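PDB 2D5W: peptide ABC transporter, peptide-binding protein from Thermus thermophilus, which binds oligopeptides, here a pentapeptide, and probably hands them to an ABC transporter for uptake across the membrane. Local coordinates for residues A[22-27]-A[114-119]; A[450-455]-A[464-469]. All blocks are in the same frame, centred on the assembly; numbering follows the deposited sequence.

Contact 1. Residues A[22-27]-A[114-119]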
loop_
_atom_site.group_PDB
_atom_site.type_symbol
_atom_site.label_atom_id
_atom_site.label_comp_id
_atom_site.label_asym_id
_atom_site.label_seq_id
_atom_site.Cartn_x
_atom_site.Cartn_y
_atom_site.Cartn_z
ATOM N N ASP A 22 -7.301 12.685 -4.268
ATOM C CA ASP A 22 -7.322 11.976 -2.981
ATOM C C ASP A 22 -5.875 11.921 -2.483
ATOM O O ASP A 22 -5.328 10.844 -2.228
ATOM C CB ASP A 22 -7.889 10.569 -3.233
ATOM C CG ASP A 22 -7.984 9.717 -1.983
ATOM O OD1 ASP A 22 -8.338 10.238 -0.906
ATOM O OD2 ASP A 22 -7.729 8.499 -2.098
ATOM N N PHE A 23 -5.272 13.097 -2.312
ATOM C CA PHE A 23 -3.864 13.180 -1.946
ATOM C C PHE A 23 -3.422 12.681 -0.580
ATOM O O PHE A 23 -2.226 12.503 -0.356
ATOM C CB PHE A 23 -3.318 14.595 -2.241
ATOM C CG PHE A 23 -3.857 15.684 -1.353
ATOM C CD1 PHE A 23 -3.324 15.892 -0.086
ATOM C CD2 PHE A 23 -4.847 16.547 -1.812
ATOM C CE1 PHE A 23 -3.765 16.947 0.711
ATOM C CE2 PHE A 23 -5.294 17.607 -1.020
ATOM C CZ PHE A 23 -4.748 17.806 0.242
ATOM N N LEU A 24 -4.364 12.444 0.328
ATOM C CA LEU A 24 -4.010 11.884 1.629
ATOM C C LEU A 24 -4.327 10.386 1.596
ATOM O O LEU A 24 -4.128 9.674 2.578
ATOM C CB LEU A 24 -4.778 12.568 2.762
ATOM C CG LEU A 24 -4.372 14.020 3.050
ATOM C CD1 LEU A 24 -5.187 14.548 4.220
ATOM C CD2 LEU A 24 -2.881 14.105 3.354
ATOM N N ARG A 25 -4.823 9.918 0.452
ATOM C CA ARG A 25 -5.138 8.506 0.238
ATOM C C ARG A 25 -6.162 7.949 1.215
ATOM O O ARG A 25 -6.123 6.762 1.557
ATOM C CB ARG A 25 -3.848 7.680 0.301
ATOM C CG ARG A 25 -2.784 8.185 -0.665
ATOM C CD ARG A 25 -1.449 7.486 -0.482
ATOM N NE ARG A 25 -0.461 7.983 -1.436
ATOM C CZ ARG A 25 0.797 7.559 -1.505
ATOM N NH1 ARG A 25 1.235 6.626 -0.671
ATOM N NH2 ARG A 25 1.619 8.067 -2.415
ATOM N N VAL A 26 -7.098 8.793 1.640
ATOM C CA VAL A 26 -8.112 8.359 2.591
ATOM C C VAL A 26 -9.244 7.568 1.941
ATOM O O VAL A 26 -9.876 6.747 2.605
ATOM C CB VAL A 26 -8.703 9.551 3.380
ATOM C CG1 VAL A 26 -7.578 10.348 4.030
ATOM C CG2 VAL A 26 -9.533 10.433 2.468
ATOM N N ILE A 27 -9.504 7.806 0.655
ATOM C CA ILE A 27 -10.552 7.068 -0.049
ATOM C C ILE A 27 -9.953 5.778 -0.603
ATOM O O ILE A 27 -10.551 4.707 -0.492
ATOM C CB ILE A 27 -11.160 7.893 -1.198
ATOM C CG1 ILE A 27 -11.822 9.151 -0.626
ATOM C CG2 ILE A 27 -12.178 7.052 -1.965
ATOM C CD1 ILE A 27 -12.510 10.021 -1.650
ATOM N N LYS A 114 -9.255 18.284 12.085
ATOM C CA LYS A 114 -9.804 17.362 13.066
ATOM C C LYS A 114 -10.839 16.448 12.423
ATOM O O LYS A 114 -11.752 16.903 11.737
ATOM C CB LYS A 114 -10.430 18.136 14.231
ATOM C CG LYS A 114 -9.462 19.062 14.974
ATOM C CD LYS A 114 -8.302 18.312 15.632
ATOM C CE LYS A 114 -7.204 17.955 14.636
ATOM N NZ LYS A 114 -6.059 17.259 15.284
ATOM N N GLY A 115 -10.677 15.148 12.637
ATOM C CA GLY A 115 -11.618 14.204 12.071
ATOM C C GLY A 115 -11.302 13.750 10.656
ATOM O O GLY A 115 -12.069 12.985 10.080
ATOM N N MET A 116 -10.201 14.231 10.082
ATOM C CA MET A 116 -9.803 13.816 8.738
ATOM C C MET A 116 -9.482 12.323 8.868
ATOM O O MET A 116 -8.722 11.929 9.751
ATOM C CB MET A 116 -8.561 14.598 8.302
ATOM C CG MET A 116 -8.068 14.316 6.885
ATOM S SD MET A 116 -9.240 14.744 5.578
ATOM C CE MET A 116 -9.472 16.501 5.877
ATOM N N PRO A 117 -10.059 11.472 7.998
ATOM C CA PRO A 117 -9.795 10.029 8.080
ATOM C C PRO A 117 -8.421 9.601 7.571
ATOM O O PRO A 117 -8.315 8.771 6.666
ATOM C CB PRO A 117 -10.938 9.430 7.263
ATOM C CG PRO A 117 -11.134 10.452 6.189
ATOM C CD PRO A 117 -11.051 11.767 6.945
ATOM N N VAL A 118 -7.370 10.150 8.170
ATOM C CA VAL A 118 -6.011 9.831 7.756
ATOM C C VAL A 118 -5.600 8.393 8.066
ATOM O O VAL A 118 -6.060 7.784 9.037
ATOM C CB VAL A 118 -4.986 10.802 8.404
ATOM C CG1 VAL A 118 -5.264 12.235 7.943
ATOM C CG2 VAL A 118 -5.055 10.708 9.928
ATOM N N LEU A 119 -4.720 7.864 7.223
ATOM C CA LEU A 119 -4.198 6.508 7.364
ATOM C C LEU A 119 -3.237 6.390 8.535
ATOM O O LEU A 119 -3.163 5.348 9.182
ATOM C CB LEU A 119 -3.451 6.103 6.095
ATOM C CG LEU A 119 -4.235 5.989 4.792
ATOM C CD1 LEU A 119 -3.270 5.961 3.611
ATOM C CD2 LEU A 119 -5.089 4.733 4.828
HETATM O O HOH W 1 -3.855 9.726 5.282
HETATM O O HOH W 2 -8.137 6.252 5.422
#
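Val26 overlaps the ring and carbonyl of Pro117: its CB sits 3.8 Å from Pro117 CG, while its CG1 presses to 3.2 Å from Pro117 O. Val26 holds CG1 anti to its own carbonyl carbon (chi1 -54°), which sends this methyl to the proline oxygen, while CB meets the ring. Next to it, Leu24 reaches across Met116 at about a right angle, with its CD1 3.9 Å from Met116 CG. Leu119, farther along, lays CD1 alongside the backbone of the first loop, 3.6 Å from Arg25 O and also against Arg25 CB. Polar joining is left to water: one molecule donates to Leu24 O at 2.7 Å and accepts from Leu119 N at 2.8 Å, bridging the two main chains. Asp22 begins a type I turn, closed by Arg25 N on Asp22 O, and its OD1 receives Ile27 N on the syn side at 3.1 Å; its OD2 forms a salt bridge with Lys33. Because Leu119 also packs on an apolar side chain of the bound peptide, an alanine here would probably open a gap between Arg25 and that ligand side chain. Arg25 in turn touches a basic side chain of the peptide, and Pro117 centres an inverse gamma turn. With Arg25 and Leu119 reaching the ligand, the two loops meet at the edge of the peptide site of a family 5 solute-binding protein.

Contact 2. Residues A[450-455]-A[464-469]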
loop_
_atom_site.group_PDB
_atom_site.type_symbol
_atom_site.label_atom_id
_atom_site.label_comp_id
_atom_site.label_asym_id
_atom_site.label_seq_id
_atom_site.Cartn_x
_atom_site.Cartn_y
_atom_site.Cartn_z
ATOM N N GLU A 450 -14.712 2.687 2.244
ATOM C CA GLU A 450 -16.004 2.223 2.721
ATOM C C GLU A 450 -16.130 0.717 2.845
ATOM O O GLU A 450 -17.124 0.218 3.371
ATOM C CB GLU A 450 -17.125 2.798 1.853
ATOM C CG GLU A 450 -17.150 4.320 1.879
ATOM C CD GLU A 450 -18.508 4.901 1.547
ATOM O OE1 GLU A 450 -19.069 4.548 0.490
ATOM O OE2 GLU A 450 -19.010 5.721 2.348
ATOM N N PHE A 451 -15.134 -0.015 2.356
ATOM C CA PHE A 451 -15.149 -1.462 2.512
ATOM C C PHE A 451 -14.026 -1.886 3.456
ATOM O O PHE A 451 -14.280 -2.281 4.592
ATOM C CB PHE A 451 -14.978 -2.202 1.182
ATOM C CG PHE A 451 -15.184 -3.693 1.304
ATOM C CD1 PHE A 451 -16.466 -4.231 1.332
ATOM C CD2 PHE A 451 -14.099 -4.551 1.450
ATOM C CE1 PHE A 451 -16.667 -5.602 1.507
ATOM C CE2 PHE A 451 -14.292 -5.926 1.625
ATOM C CZ PHE A 451 -15.576 -6.448 1.654
ATOM N N ILE A 452 -12.783 -1.768 3.001
ATOM C CA ILE A 452 -11.647 -2.207 3.802
ATOM C C ILE A 452 -11.533 -1.575 5.189
ATOM O O ILE A 452 -11.182 -2.263 6.151
ATOM C CB ILE A 452 -10.310 -2.023 3.013
ATOM C CG1 ILE A 452 -9.138 -2.600 3.811
ATOM C CG2 ILE A 452 -10.074 -0.560 2.695
ATOM C CD1 ILE A 452 -7.875 -2.787 2.981
ATOM N N GLN A 453 -11.849 -0.289 5.303
ATOM C CA GLN A 453 -11.751 0.411 6.580
ATOM C C GLN A 453 -13.064 0.492 7.359
ATOM O O GLN A 453 -13.244 1.380 8.191
ATOM C CB GLN A 453 -11.154 1.810 6.341
ATOM C CG GLN A 453 -9.652 1.730 6.024
ATOM C CD GLN A 453 -9.102 2.874 5.179
ATOM O OE1 GLN A 453 -7.925 2.862 4.815
ATOM N NE2 GLN A 453 -9.935 3.855 4.866
ATOM N N ARG A 454 -13.969 -0.454 7.111
ATOM C CA ARG A 454 -15.257 -0.467 7.799
ATOM C C ARG A 454 -15.643 -1.814 8.418
ATOM O O ARG A 454 -16.828 -2.135 8.538
ATOM C CB ARG A 454 -16.361 0.012 6.849
ATOM C CG ARG A 454 -16.186 1.459 6.375
ATOM C CD ARG A 454 -16.368 2.471 7.505
ATOM N NE ARG A 454 -16.315 3.851 7.017
ATOM C CZ ARG A 454 -15.198 4.510 6.720
ATOM N NH1 ARG A 454 -15.264 5.757 6.275
ATOM N NH2 ARG A 454 -14.013 3.940 6.889
ATOM N N ALA A 455 -14.649 -2.602 8.819
ATOM C CA ALA A 455 -14.934 -3.882 9.460
ATOM C C ALA A 455 -15.661 -3.633 10.786
ATOM O O ALA A 455 -16.453 -4.466 11.234
ATOM C CB ALA A 455 -13.638 -4.653 9.705
ATOM N N PHE A 464 -10.349 -11.843 4.878
ATOM C CA PHE A 464 -10.140 -10.918 3.768
ATOM C C PHE A 464 -8.683 -11.090 3.341
ATOM O O PHE A 464 -7.763 -10.671 4.048
ATOM C CB PHE A 464 -10.420 -9.486 4.248
ATOM C CG PHE A 464 -10.349 -8.423 3.172
ATOM C CD1 PHE A 464 -10.537 -7.087 3.516
ATOM C CD2 PHE A 464 -10.086 -8.733 1.838
ATOM C CE1 PHE A 464 -10.468 -6.078 2.561
ATOM C CE2 PHE A 464 -10.014 -7.723 0.872
ATOM C CZ PHE A 464 -10.204 -6.398 1.237
ATOM N N GLU A 465 -8.473 -11.739 2.198
ATOM C CA GLU A 465 -7.124 -11.977 1.703
ATOM C C GLU A 465 -6.652 -10.965 0.677
ATOM O O GLU A 465 -7.351 -10.664 -0.291
ATOM C CB GLU A 465 -6.985 -13.366 1.066
ATOM C CG GLU A 465 -5.561 -13.596 0.533
ATOM C CD GLU A 465 -5.334 -14.949 -0.119
ATOM O OE1 GLU A 465 -6.135 -15.882 0.102
ATOM O OE2 GLU A 465 -4.325 -15.083 -0.849
ATOM N N PHE A 466 -5.454 -10.448 0.904
ATOM C CA PHE A 466 -4.818 -9.517 -0.014
ATOM C C PHE A 466 -3.376 -9.372 0.446
ATOM O O PHE A 466 -2.918 -10.119 1.317
ATOM C CB PHE A 466 -5.557 -8.160 -0.058
ATOM C CG PHE A 466 -5.524 -7.380 1.231
ATOM C CD1 PHE A 466 -4.594 -6.360 1.425
ATOM C CD2 PHE A 466 -6.442 -7.647 2.245
ATOM C CE1 PHE A 466 -4.581 -5.617 2.605
ATOM C CE2 PHE A 466 -6.436 -6.908 3.433
ATOM C CZ PHE A 466 -5.502 -5.891 3.611
ATOM N N ALA A 467 -2.642 -8.446 -0.154
ATOM C CA ALA A 467 -1.258 -8.239 0.232
ATOM C C ALA A 467 -0.988 -6.792 0.584
ATOM O O ALA A 467 -1.521 -5.877 -0.044
ATOM C CB ALA A 467 -0.323 -8.664 -0.900
ATOM N N TRP A 468 -0.180 -6.590 1.620
ATOM C CA TRP A 468 0.242 -5.249 1.997
ATOM C C TRP A 468 1.611 -5.064 1.355
ATOM O O TRP A 468 2.463 -5.951 1.443
ATOM C CB TRP A 468 0.429 -5.097 3.510
ATOM C CG TRP A 468 -0.816 -4.983 4.312
ATOM C CD1 TRP A 468 -1.248 -5.856 5.261
ATOM C CD2 TRP A 468 -1.769 -3.913 4.286
ATOM N NE1 TRP A 468 -2.409 -5.401 5.833
ATOM C CE2 TRP A 468 -2.753 -4.209 5.253
ATOM C CE3 TRP A 468 -1.886 -2.728 3.542
ATOM C CZ2 TRP A 468 -3.841 -3.368 5.499
ATOM C CZ3 TRP A 468 -2.973 -1.889 3.788
ATOM C CH2 TRP A 468 -3.935 -2.216 4.759
ATOM N N VAL A 469 1.808 -3.925 0.704
ATOM C CA VAL A 469 3.090 -3.585 0.098
ATOM C C VAL A 469 3.634 -2.509 1.031
ATOM O O VAL A 469 3.007 -1.465 1.215
ATOM C CB VAL A 469 2.926 -2.989 -1.312
ATOM C CG1 VAL A 469 4.296 -2.677 -1.905
ATOM C CG2 VAL A 469 2.166 -3.957 -2.198
#
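Phe451 turns the edge of its ring toward the face of Phe464 in an offset edge-to-face pair, with centroids 5.7 Å apart and planes at 81°, where the short helix 449-452 meets strand 463-469 beside the peptide site of this solute-binding fold. Phe451 CE2 makes the nearest approach, 3.9 Å from Phe464 CE1. The same CE1 also takes Ile452 CG1 at 3.9 Å, so one ring corner is shared by two neighbours on the helix. With CG1 anti to the backbone N (chi1 -175°), Ile452 extends its chain past Phe464 and brings CD1 to 4.0 Å from Phe466 CZ, with Trp468 CH2 a little farther off. All these contacts across the two segments are apolar.

Phe466 stands between its strand neighbours at a steep tilt, its CD2 over the centre of the Phe464 ring and its CE1 over that of the Trp468 ring system. Trp460 meets both Phe451 and Phe464, and His305 of the adjacent strand 293-308 packs against Phe466 and Trp468. Farther along, Trp468 and Val469 pair with the bound peptide in an antiparallel ladder, so the ligand extends the sheet, while Phe466 and Trp468 also pack against it. At the helix end, Arg454 folds back on the preceding peptide group: Arg454 NH2 gives a hydrogen bond to Gln453 O at 3.0 Å, the oxygen close to the guanidinium plane but the donor well above the carbonyl plane.

How the contacts relate
From the N terminus, the chain passes strand 7-12 and enters the loop containing 22-27; contact 1 closes when 114-119 returns after helix 101-112, spanning 86 intervening residues. Contact 2 opens only much later and closes a short loop, with eight residues between segments 450-455 and 464-469, so the two stand in series, neither enclosing nor crossing the other. Their centres are 16 Å apart, yet they meet through Gln453, whose OE1 lies 3.4 Å from Leu119 CD2. Ile27 also shares a backbone hydrogen bond with Asp449. Contact 1 ties two loops together, contact 2 sets helix 449-452 on strand 463-469, Gln453 links the two, and both reach the bound peptide.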